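Local coordinates for protein beta-galactosidase (Bacillus circulans subsp. alkalophilus, PDB 3TTY) that hydrolyses beta-galactosidic bonds, binding galactose in its TIM-barrel domain, assembles as a trimer and carries a zinc site, at residues A[462-465]-A[466-470]; A[495-499]-A[500-504]; A[50-53]-A[54-58]; A[291-294]-A[295-299]. One frame throughout, in Å; residues are numbered along the deposited sequence.

Contact 1: A[462-465]-A[466-470]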
loop_
_atom_site.group_PDB
_atom_site.type_symbol
_atom_site.label_atom_id
_atom_site.label_comp_id
_atom_site.label_asym_id
_atom_site.label_seq_id
_atom_site.Cartn_x
_atom_site.Cartn_y
_atom_site.Cartn_z
ATOM N N TYR A 462 15.772 -22.654 11.858
ATOM C CA TYR A 462 14.993 -23.277 10.807
ATOM C C TYR A 462 15.875 -24.039 9.826
ATOM O O TYR A 462 15.639 -25.219 9.558
ATOM C CB TYR A 462 14.198 -22.183 10.096
ATOM C CG TYR A 462 13.510 -22.573 8.807
ATOM C CD1 TYR A 462 12.323 -23.312 8.811
ATOM C CD2 TYR A 462 14.017 -22.153 7.580
ATOM C CE1 TYR A 462 11.685 -23.644 7.617
ATOM C CE2 TYR A 462 13.387 -22.472 6.398
ATOM C CZ TYR A 462 12.227 -23.217 6.414
ATOM O OH TYR A 462 11.612 -23.518 5.214
ATOM N N MET A 463 16.907 -23.376 9.310
ATOM C CA MET A 463 17.874 -24.049 8.448
ATOM C C MET A 463 19.064 -24.618 9.230
ATOM O O MET A 463 19.755 -23.899 9.958
ATOM C CB MET A 463 18.379 -23.121 7.339
ATOM C CG MET A 463 19.587 -23.696 6.554
ATOM S SD MET A 463 20.212 -22.512 5.335
ATOM C CE MET A 463 18.712 -22.269 4.397
ATOM N N VAL A 464 19.295 -25.916 9.059
ATOM C CA VAL A 464 20.449 -26.583 9.637
ATOM C C VAL A 464 21.437 -26.970 8.538
ATOM O O VAL A 464 21.114 -27.769 7.663
ATOM C CB VAL A 464 20.023 -27.815 10.437
ATOM C CG1 VAL A 464 21.238 -28.639 10.834
ATOM C CG2 VAL A 464 19.243 -27.374 11.671
ATOM N N LYS A 465 22.631 -26.376 8.582
ATOM C CA LYS A 465 23.647 -26.558 7.551
ATOM C C LYS A 465 24.547 -27.743 7.895
ATOM O O LYS A 465 24.591 -28.167 9.046
ATOM C CB LYS A 465 24.493 -25.289 7.409
ATOM C CG LYS A 465 23.715 -24.029 7.040
ATOM C CD LYS A 465 24.661 -22.840 6.984
ATOM C CE LYS A 465 23.927 -21.524 6.756
ATOM N NZ LYS A 465 24.908 -20.415 6.545
ATOM N N PRO A 466 25.277 -28.274 6.898
ATOM C CA PRO A 466 26.151 -29.430 7.131
ATOM C C PRO A 466 27.134 -29.142 8.260
ATOM O O PRO A 466 27.663 -28.021 8.349
ATOM C CB PRO A 466 26.905 -29.582 5.806
ATOM C CG PRO A 466 26.018 -28.943 4.785
ATOM C CD PRO A 466 25.335 -27.807 5.502
ATOM N N GLY A 467 27.357 -30.138 9.113
ATOM C CA GLY A 467 28.279 -30.007 10.228
ATOM C C GLY A 467 27.707 -29.322 11.462
ATOM O O GLY A 467 28.279 -29.416 12.548
ATOM N N PHE A 468 26.585 -28.627 11.313
ATOM C CA PHE A 468 26.025 -27.892 12.441
ATOM C C PHE A 468 25.537 -28.818 13.562
ATOM O O PHE A 468 25.964 -28.682 14.712
ATOM C CB PHE A 468 24.929 -26.924 11.976
ATOM C CG PHE A 468 24.251 -26.164 13.096
ATOM C CD1 PHE A 468 24.769 -24.972 13.561
ATOM C CD2 PHE A 468 23.066 -26.621 13.643
ATOM C CE1 PHE A 468 24.131 -24.254 14.573
ATOM C CE2 PHE A 468 22.428 -25.916 14.652
ATOM C CZ PHE A 468 22.963 -24.726 15.120
ATOM N N ALA A 469 24.651 -29.751 13.238
ATOM C CA ALA A 469 24.145 -30.681 14.257
ATOM C C ALA A 469 25.275 -31.404 14.998
ATOM O O ALA A 469 25.226 -31.553 16.214
ATOM C CB ALA A 469 23.181 -31.689 13.654
ATOM N N GLU A 470 26.284 -31.845 14.256
ATOM C CA GLU A 470 27.418 -32.546 14.837
ATOM C C GLU A 470 28.129 -31.618 15.807
ATOM O O GLU A 470 28.507 -32.010 16.926
ATOM C CB GLU A 470 28.380 -32.983 13.735
ATOM C CG GLU A 470 29.336 -34.099 14.121
ATOM C CD GLU A 470 30.106 -34.645 12.914
ATOM O OE1 GLU A 470 29.601 -34.500 11.772
ATOM O OE2 GLU A 470 31.213 -35.206 13.103
HETATM O O HOH W 1 24.295 -30.633 10.158
#

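Contact 2: A[495-499]-A[500-504]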
loop_
_atom_site.group_PDB
_atom_site.type_symbol
_atom_site.label_atom_id
_atom_site.label_comp_id
_atom_site.label_asym_id
_atom_site.label_seq_id
_atom_site.Cartn_x
_atom_site.Cartn_y
_atom_site.Cartn_z
ATOM N N ASP A 495 16.827 -25.430 1.560
ATOM C CA ASP A 495 15.448 -25.227 1.970
ATOM C C ASP A 495 14.607 -26.453 1.649
ATOM O O ASP A 495 13.409 -26.328 1.343
ATOM C CB ASP A 495 14.828 -23.989 1.302
ATOM C CG ASP A 495 13.565 -23.538 2.008
ATOM O OD1 ASP A 495 13.534 -23.653 3.256
ATOM O OD2 ASP A 495 12.595 -23.112 1.333
ATOM N N LEU A 496 15.242 -27.624 1.687
ATOM C CA LEU A 496 14.526 -28.887 1.525
ATOM C C LEU A 496 14.275 -29.481 2.908
ATOM O O LEU A 496 15.179 -29.525 3.752
ATOM C CB LEU A 496 15.324 -29.881 0.682
ATOM C CG LEU A 496 15.649 -29.594 -0.787
ATOM C CD1 LEU A 496 16.708 -30.591 -1.310
ATOM C CD2 LEU A 496 14.391 -29.575 -1.678
ATOM N N VAL A 497 13.052 -29.932 3.145
ATOM C CA VAL A 497 12.682 -30.430 4.462
ATOM C C VAL A 497 13.469 -31.683 4.818
ATOM O O VAL A 497 13.617 -32.608 4.000
ATOM C CB VAL A 497 11.174 -30.715 4.558
ATOM C CG1 VAL A 497 10.847 -31.371 5.876
ATOM C CG2 VAL A 497 10.388 -29.434 4.395
ATOM N N THR A 498 14.004 -31.701 6.034
ATOM C CA THR A 498 14.617 -32.917 6.558
ATOM C C THR A 498 13.511 -33.831 7.066
ATOM O O THR A 498 12.845 -33.539 8.070
ATOM C CB THR A 498 15.614 -32.607 7.675
ATOM O OG1 THR A 498 16.751 -31.942 7.108
ATOM C CG2 THR A 498 16.057 -33.896 8.361
ATOM N N LEU A 499 13.302 -34.926 6.355
ATOM C CA LEU A 499 12.181 -35.818 6.621
ATOM C C LEU A 499 12.391 -36.707 7.842
ATOM O O LEU A 499 13.519 -36.906 8.306
ATOM C CB LEU A 499 11.917 -36.675 5.386
ATOM C CG LEU A 499 11.513 -35.846 4.164
ATOM C CD1 LEU A 499 11.589 -36.693 2.914
ATOM C CD2 LEU A 499 10.117 -35.250 4.347
ATOM N N GLY A 500 11.294 -37.245 8.359
ATOM C CA GLY A 500 11.368 -38.253 9.403
ATOM C C GLY A 500 11.040 -37.732 10.787
ATOM O O GLY A 500 11.096 -38.487 11.771
ATOM N N GLY A 501 10.705 -36.443 10.861
ATOM C CA GLY A 501 10.272 -35.827 12.104
ATOM C C GLY A 501 11.080 -34.613 12.527
ATOM O O GLY A 501 12.307 -34.675 12.664
ATOM N N TYR A 502 10.389 -33.493 12.729
ATOM C CA TYR A 502 11.054 -32.296 13.224
ATOM C C TYR A 502 11.514 -32.609 14.651
ATOM O O TYR A 502 10.813 -33.315 15.376
ATOM C CB TYR A 502 10.064 -31.141 13.265
ATOM C CG TYR A 502 9.208 -30.967 12.023
ATOM C CD1 TYR A 502 7.843 -30.814 12.136
ATOM C CD2 TYR A 502 9.767 -30.925 10.745
ATOM C CE1 TYR A 502 7.057 -30.637 11.040
ATOM C CE2 TYR A 502 8.971 -30.744 9.622
ATOM C CZ TYR A 502 7.612 -30.588 9.785
ATOM O OH TYR A 502 6.764 -30.399 8.710
ATOM N N PRO A 503 12.665 -32.068 15.078
ATOM C CA PRO A 503 13.591 -31.183 14.359
ATOM C C PRO A 503 14.727 -31.908 13.628
ATOM O O PRO A 503 15.892 -31.494 13.721
ATOM C CB PRO A 503 14.170 -30.317 15.482
ATOM C CG PRO A 503 14.176 -31.215 16.668
ATOM C CD PRO A 503 12.979 -32.133 16.521
ATOM N N GLY A 504 14.392 -32.971 12.905
ATOM C CA GLY A 504 15.334 -33.571 11.972
ATOM C C GLY A 504 16.684 -33.903 12.571
ATOM O O GLY A 504 16.764 -34.752 13.445
HETATM O O HOH W 2 10.357 -34.269 9.320
#

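Contact 3: A[50-53]-A[54-58]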
loop_
_atom_site.group_PDB
_atom_site.type_symbol
_atom_site.label_atom_id
_atom_site.label_comp_id
_atom_site.label_asym_id
_atom_site.label_seq_id
_atom_site.Cartn_x
_atom_site.Cartn_y
_atom_site.Cartn_z
ATOM N N ILE A 50 36.790 13.181 -10.203
ATOM C CA ILE A 50 38.078 12.636 -10.578
ATOM C C ILE A 50 38.102 12.282 -12.050
ATOM O O ILE A 50 39.019 12.666 -12.781
ATOM C CB ILE A 50 38.394 11.373 -9.769
ATOM C CG1 ILE A 50 38.571 11.734 -8.288
ATOM C CG2 ILE A 50 39.616 10.681 -10.347
ATOM C CD1 ILE A 50 38.508 10.544 -7.353
ATOM N N GLN A 51 37.093 11.550 -12.498
ATOM C CA GLN A 51 37.140 11.015 -13.854
ATOM C C GLN A 51 35.977 11.479 -14.734
ATOM O O GLN A 51 34.838 11.053 -14.550
ATOM C CB GLN A 51 37.212 9.492 -13.800
ATOM C CG GLN A 51 37.480 8.814 -15.150
ATOM C CD GLN A 51 37.215 7.313 -15.098
ATOM O OE1 GLN A 51 37.027 6.739 -14.026
ATOM N NE2 GLN A 51 37.177 6.678 -16.261
ATOM N N ARG A 52 36.275 12.333 -15.709
ATOM C CA ARG A 52 35.230 12.956 -16.524
ATOM C C ARG A 52 34.923 12.205 -17.829
ATOM O O ARG A 52 33.971 12.539 -18.535
ATOM C CB ARG A 52 35.621 14.395 -16.850
ATOM C CG ARG A 52 36.924 14.502 -17.616
ATOM C CD ARG A 52 36.845 15.607 -18.660
ATOM N NE ARG A 52 36.722 16.931 -18.054
ATOM C CZ ARG A 52 35.961 17.922 -18.528
ATOM N NH1 ARG A 52 35.222 17.747 -19.629
ATOM N NH2 ARG A 52 35.937 19.095 -17.892
ATOM N N ASP A 53 35.766 11.230 -18.162
ATOM C CA ASP A 53 35.569 10.376 -19.330
ATOM C C ASP A 53 36.458 9.135 -19.206
ATOM O O ASP A 53 37.134 8.962 -18.195
ATOM C CB ASP A 53 35.804 11.130 -20.649
ATOM C CG ASP A 53 37.256 11.561 -20.837
ATOM O OD1 ASP A 53 38.157 10.873 -20.305
ATOM O OD2 ASP A 53 37.490 12.586 -21.519
ATOM N N GLU A 54 36.469 8.288 -20.227
ATOM C CA GLU A 54 37.098 6.971 -20.113
ATOM C C GLU A 54 38.596 7.062 -19.883
ATOM O O GLU A 54 39.234 6.102 -19.447
ATOM C CB GLU A 54 36.824 6.126 -21.363
ATOM C CG GLU A 54 35.336 5.856 -21.613
ATOM C CD GLU A 54 34.710 6.840 -22.583
ATOM O OE1 GLU A 54 35.154 8.004 -22.617
ATOM O OE2 GLU A 54 33.785 6.442 -23.337
ATOM N N VAL A 55 39.141 8.238 -20.148
ATOM C CA VAL A 55 40.572 8.392 -20.309
ATOM C C VAL A 55 41.209 9.436 -19.368
ATOM O O VAL A 55 42.425 9.476 -19.211
ATOM C CB VAL A 55 40.842 8.737 -21.801
ATOM C CG1 VAL A 55 41.663 10.006 -21.955
ATOM C CG2 VAL A 55 41.444 7.547 -22.518
ATOM N N SER A 56 40.391 10.268 -18.731
ATOM C CA SER A 56 40.908 11.425 -17.997
ATOM C C SER A 56 40.723 11.314 -16.491
ATOM O O SER A 56 39.625 11.030 -16.024
ATOM C CB SER A 56 40.250 12.710 -18.497
ATOM O OG SER A 56 40.420 12.860 -19.895
ATOM N N TYR A 57 41.804 11.557 -15.747
ATOM C CA TYR A 57 41.807 11.491 -14.285
ATOM C C TYR A 57 42.440 12.750 -13.670
ATOM O O TYR A 57 43.555 13.140 -14.020
ATOM C CB TYR A 57 42.555 10.238 -13.788
ATOM C CG TYR A 57 41.924 8.917 -14.213
ATOM C CD1 TYR A 57 41.004 8.267 -13.402
ATOM C CD2 TYR A 57 42.246 8.330 -15.425
ATOM C CE1 TYR A 57 40.422 7.072 -13.788
ATOM C CE2 TYR A 57 41.668 7.126 -15.822
ATOM C CZ TYR A 57 40.764 6.509 -15.000
ATOM O OH TYR A 57 40.201 5.323 -15.391
ATOM N N ASP A 58 41.726 13.376 -12.743
ATOM C CA ASP A 58 42.235 14.554 -12.062
ATOM C C ASP A 58 42.243 14.354 -10.553
ATOM O O ASP A 58 41.194 14.206 -9.934
ATOM C CB ASP A 58 41.429 15.800 -12.429
ATOM C CG ASP A 58 41.912 17.035 -11.680
ATOM O OD1 ASP A 58 43.142 17.197 -11.518
ATOM O OD2 ASP A 58 41.067 17.831 -11.233
HETATM O O HOH W 3 38.530 4.398 -13.671
HETATM O O HOH W 4 39.639 13.504 -22.972
#

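Contact 4: A[291-294]-A[295-299]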
loop_
_atom_site.group_PDB
_atom_site.type_symbol
_atom_site.label_atom_id
_atom_site.label_comp_id
_atom_site.label_asym_id
_atom_site.label_seq_id
_atom_site.Cartn_x
_atom_site.Cartn_y
_atom_site.Cartn_z
ATOM N N HIS A 291 25.754 -3.794 17.320
ATOM C CA HIS A 291 27.184 -3.605 17.530
ATOM C C HIS A 291 27.779 -4.973 17.819
ATOM O O HIS A 291 28.844 -5.335 17.307
ATOM C CB HIS A 291 27.472 -2.706 18.738
ATOM C CG HIS A 291 27.040 -1.277 18.582
ATOM N ND1 HIS A 291 27.546 -0.442 17.612
ATOM C CD2 HIS A 291 26.188 -0.523 19.320
ATOM C CE1 HIS A 291 27.004 0.757 17.738
ATOM N NE2 HIS A 291 26.178 0.732 18.770
ATOM N N ASN A 292 27.084 -5.718 18.677
ATOM C CA ASN A 292 27.511 -7.052 19.071
ATOM C C ASN A 292 27.739 -7.936 17.849
ATOM O O ASN A 292 28.794 -8.544 17.699
ATOM C CB ASN A 292 26.465 -7.682 19.987
ATOM C CG ASN A 292 27.037 -8.785 20.860
ATOM O OD1 ASN A 292 27.785 -9.654 20.391
ATOM N ND2 ASN A 292 26.684 -8.757 22.138
ATOM N N LEU A 293 26.750 -7.982 16.964
ATOM C CA LEU A 293 26.861 -8.780 15.753
ATOM C C LEU A 293 28.059 -8.343 14.924
ATOM O O LEU A 293 28.694 -9.155 14.261
ATOM C CB LEU A 293 25.582 -8.664 14.917
ATOM C CG LEU A 293 25.578 -9.443 13.604
ATOM C CD1 LEU A 293 25.628 -10.952 13.879
ATOM C CD2 LEU A 293 24.355 -9.091 12.791
ATOM N N MET A 294 28.378 -7.056 14.948
ATOM C CA MET A 294 29.469 -6.572 14.114
ATOM C C MET A 294 30.797 -7.071 14.666
ATOM O O MET A 294 31.756 -7.318 13.923
ATOM C CB MET A 294 29.459 -5.045 14.014
ATOM C CG MET A 294 28.239 -4.445 13.319
ATOM S SD MET A 294 28.052 -4.870 11.582
ATOM C CE MET A 294 26.982 -6.308 11.696
ATOM N N ARG A 295 30.853 -7.192 15.982
ATOM C CA ARG A 295 32.010 -7.768 16.640
ATOM C C ARG A 295 32.117 -9.248 16.272
ATOM O O ARG A 295 33.210 -9.777 16.072
ATOM C CB ARG A 295 31.873 -7.614 18.151
ATOM C CG ARG A 295 33.031 -8.162 18.932
ATOM C CD ARG A 295 32.877 -7.829 20.405
ATOM N NE ARG A 295 31.983 -8.732 21.124
ATOM C CZ ARG A 295 30.867 -8.362 21.751
ATOM N NH1 ARG A 295 30.462 -7.094 21.727
ATOM N NH2 ARG A 295 30.151 -9.270 22.409
ATOM N N GLY A 296 30.971 -9.907 16.174
ATOM C CA GLY A 296 30.950 -11.334 15.900
ATOM C C GLY A 296 31.336 -11.686 14.476
ATOM O O GLY A 296 31.755 -12.810 14.196
ATOM N N LEU A 297 31.207 -10.730 13.566
ATOM C CA LEU A 297 31.485 -11.027 12.170
ATOM C C LEU A 297 32.903 -11.570 12.007
ATOM O O LEU A 297 33.143 -12.422 11.161
ATOM C CB LEU A 297 31.256 -9.799 11.274
ATOM C CG LEU A 297 29.821 -9.278 11.140
ATOM C CD1 LEU A 297 29.733 -8.182 10.071
ATOM C CD2 LEU A 297 28.863 -10.441 10.819
ATOM N N LYS A 298 33.845 -11.075 12.806
ATOM C CA LYS A 298 35.204 -11.614 12.766
ATOM C C LYS A 298 35.583 -12.237 14.100
ATOM O O LYS A 298 36.703 -12.061 14.589
ATOM C CB LYS A 298 36.228 -10.558 12.341
ATOM C CG LYS A 298 36.061 -10.127 10.905
ATOM C CD LYS A 298 36.976 -8.981 10.543
ATOM C CE LYS A 298 38.341 -9.475 10.087
ATOM N NZ LYS A 298 38.241 -10.526 9.055
ATOM N N SER A 299 34.623 -12.946 14.687
ATOM C CA SER A 299 34.851 -13.737 15.896
ATOM C C SER A 299 35.435 -12.953 17.081
ATOM O O SER A 299 36.322 -13.439 17.786
ATOM C CB SER A 299 35.729 -14.946 15.568
ATOM O OG SER A 299 35.107 -15.746 14.587
#

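Contact 1: A[462-465]-A[466-470]
K465 and F468 close a type II beta turn that starts helix 468-477, the helix joining parallel strands 455-458 and 481-485 in a beta-alpha-beta unit of the trimerisation domain. F468 N donates to K465 O at 3.1 Å, nearly straight at 157°, although the donor lies well off the carbonyl plane. P466 and G467 fill the turn's middle positions; G467, with positive phi, is also the N-cap. The tight side is apolar. V464 reaches over the turn with CG1, which stands anti to the backbone N (chi1 170°) and meets F468 CD2 at 3.9 Å, the two side chains crossing at about a right angle. The F468 ring continues inward onto V446 and M461. The loose side carries P466 and G467, both exposed. The K465 chain, extended beyond CG, leads away from the turn, and NZ forms salt bridges with E406 and D404, while E470, in the first turn of the helix, pairs with R474. Y462, at the other end of the segment, probably hydrogen-bonds D495 and also bonds Y357 of a second subunit, which brings the approach to this helix close to the subunit interface. At the first turn of the helix, a water lies 2.7 Å from K465 O, to which it probably donates, and accepts a hydrogen bond from A469 N at 3.2 Å.

Contact 2: A[495-499]-A[500-504]
G501 N donates to a water whose oxygen lies 2.7 Å away, and the same water donates to T498 O at 2.9 Å, so that one molecule bridges the two sides of the 495-504 loop, between strand 481-485 and helix 507-510 of the trimerisation domain. The bend itself is short of side chains. G500 and G501 have backbone angles at which a CB would press on the carbonyl O of the residue before, and G504 offers its bare CA to T498 CG2 at 3.7 Å; with OG1 beside the backbone N (chi1 -69°), that methyl stands anti to the same N, and a CB on G504 would collide with it. Beyond the glycines, a cis peptide before P503 makes a type VI turn, held by G504 N donating to G501 O at 2.7 Å. It brings the Y502 ring back along the loop, where V497 CG1 meets the ring edge at CE2, 4.2 Å away. Y502 OH bonds H364 of a second subunit, D495 forms a salt bridge to K356 there, and L499 packs on W20 of that subunit. With glycines, one tight turn bond, one bridging water and light apolar touches, the loop probably takes much of its shape from the interface.

Contact 3: A[50-53]-A[54-58]
D53 OD1 makes an Asx turn with V55 N, accepting a hydrogen bond from it at 2.8 Å, where the chain doubles back between helices 47-50 and 60-71 of the TIM-barrel domain. OD1 is met on its anti side and also receives a weak bond from S56 N. S56 OG stands 3.0 Å from OD1, its proton not settled between acceptors. CG of D53 sits between its backbone N and carbonyl carbon (chi1 66°), which turns the carboxylate back over V55 and S56; the second oxygen, OD2, accepts a bond from a water. At the open end of the bend, I50 O accepts a bond from D58 N at 2.8 Å; D58 OD1 bonds T60 OG1.

Q51 and Y57 lie alongside one another, pointing the same way. Q51 CG lies over one face of the Y57 ring, 4.0 Å from its centroid, a CH-pi contact, and K131 makes a cation-pi contact with the same ring. Q51 NE2 donates to D53 O at 3.0 Å from above the carbonyl plane, W47 NE1 and a water donate to OE1, and W88 NE1 to Q51 O. With an alanine here, D53 O would probably lose this donor, W47 NE1 and the water their acceptor, and the ring face its CG cover. The water bound to Q51 OE1, 2.8 Å away, accepts a hydrogen bond from Y57 OH at 2.6 Å, lying in the ring plane at its edge.

Contact 4: A[291-294]-A[295-299]
N292 and R295 meet one turn apart near the end of helix 284-296, which links barrel strands 273-275 and 303-307 in a beta-alpha-beta unit. OD1 of N292 lies over one face of the R295 guanidinium, 3.1 Å from NH2, but the angle is too poor for a hydrogen bond, and the amide and guanidinium planes are 46° apart. Both side chains leave with CG anti to the backbone N (chi1 -157° and -179°), and R295 then bends at chi3 to bring its head beside the amide. On another side of the helix M294 and L297 run side by side, with M294 CE 3.7 Å from L297 CD1.

The helix backbone spaces these pairs. R295 N donates to H291 O and G296 N to N292 O, each at 3.0 Å and in the carbonyl plane; the bonds of L297 N to L293 O and M294 O are weak. A Schellman motif ends the helix: S299, at positive phi, donates its N to G296 O at 2.9 Å, and G300 N bonds R295 O.

Further out, N292 OD1 accepts M443 N, and ND2 donates to T441 O and Y431 OH. A leucine here would probably leave M443 N and Y431 OH without these partners and T441 O dependent on a weak bond from R295 NH2. M294, whose side chain is about 12 Å from bound galactose, packs on F303. The buried amide and guanidinium thus lie obliquely against each other without a mutual hydrogen bond: N292 and R295 NH2, the latter by a salt bridge to D442, join the barrel to strand 441-444 of the trimerisation domain, while R295 NH1 stays with H337 O of the barrel.

From the N terminus, contact 3 comes first, turning the chain back between helices 47-50 and 60-71 far out on the barrel domain. Contact 4 follows at the end of helix 284-296, on the crossover from strand 273-275 to 303-307, and ties the barrel to the edge strand 441-444. Contact 1 then leads from strand 455-458 into helix 468-477, and contact 2 shapes the loop before helix 507-510. All four are local and in series; none nests or crosses. Contacts 1 and 2 alone touch, through Y462 and D495 beside the second subunit, whereas contact 3 lies about 50 Å from contact 1, centre to centre.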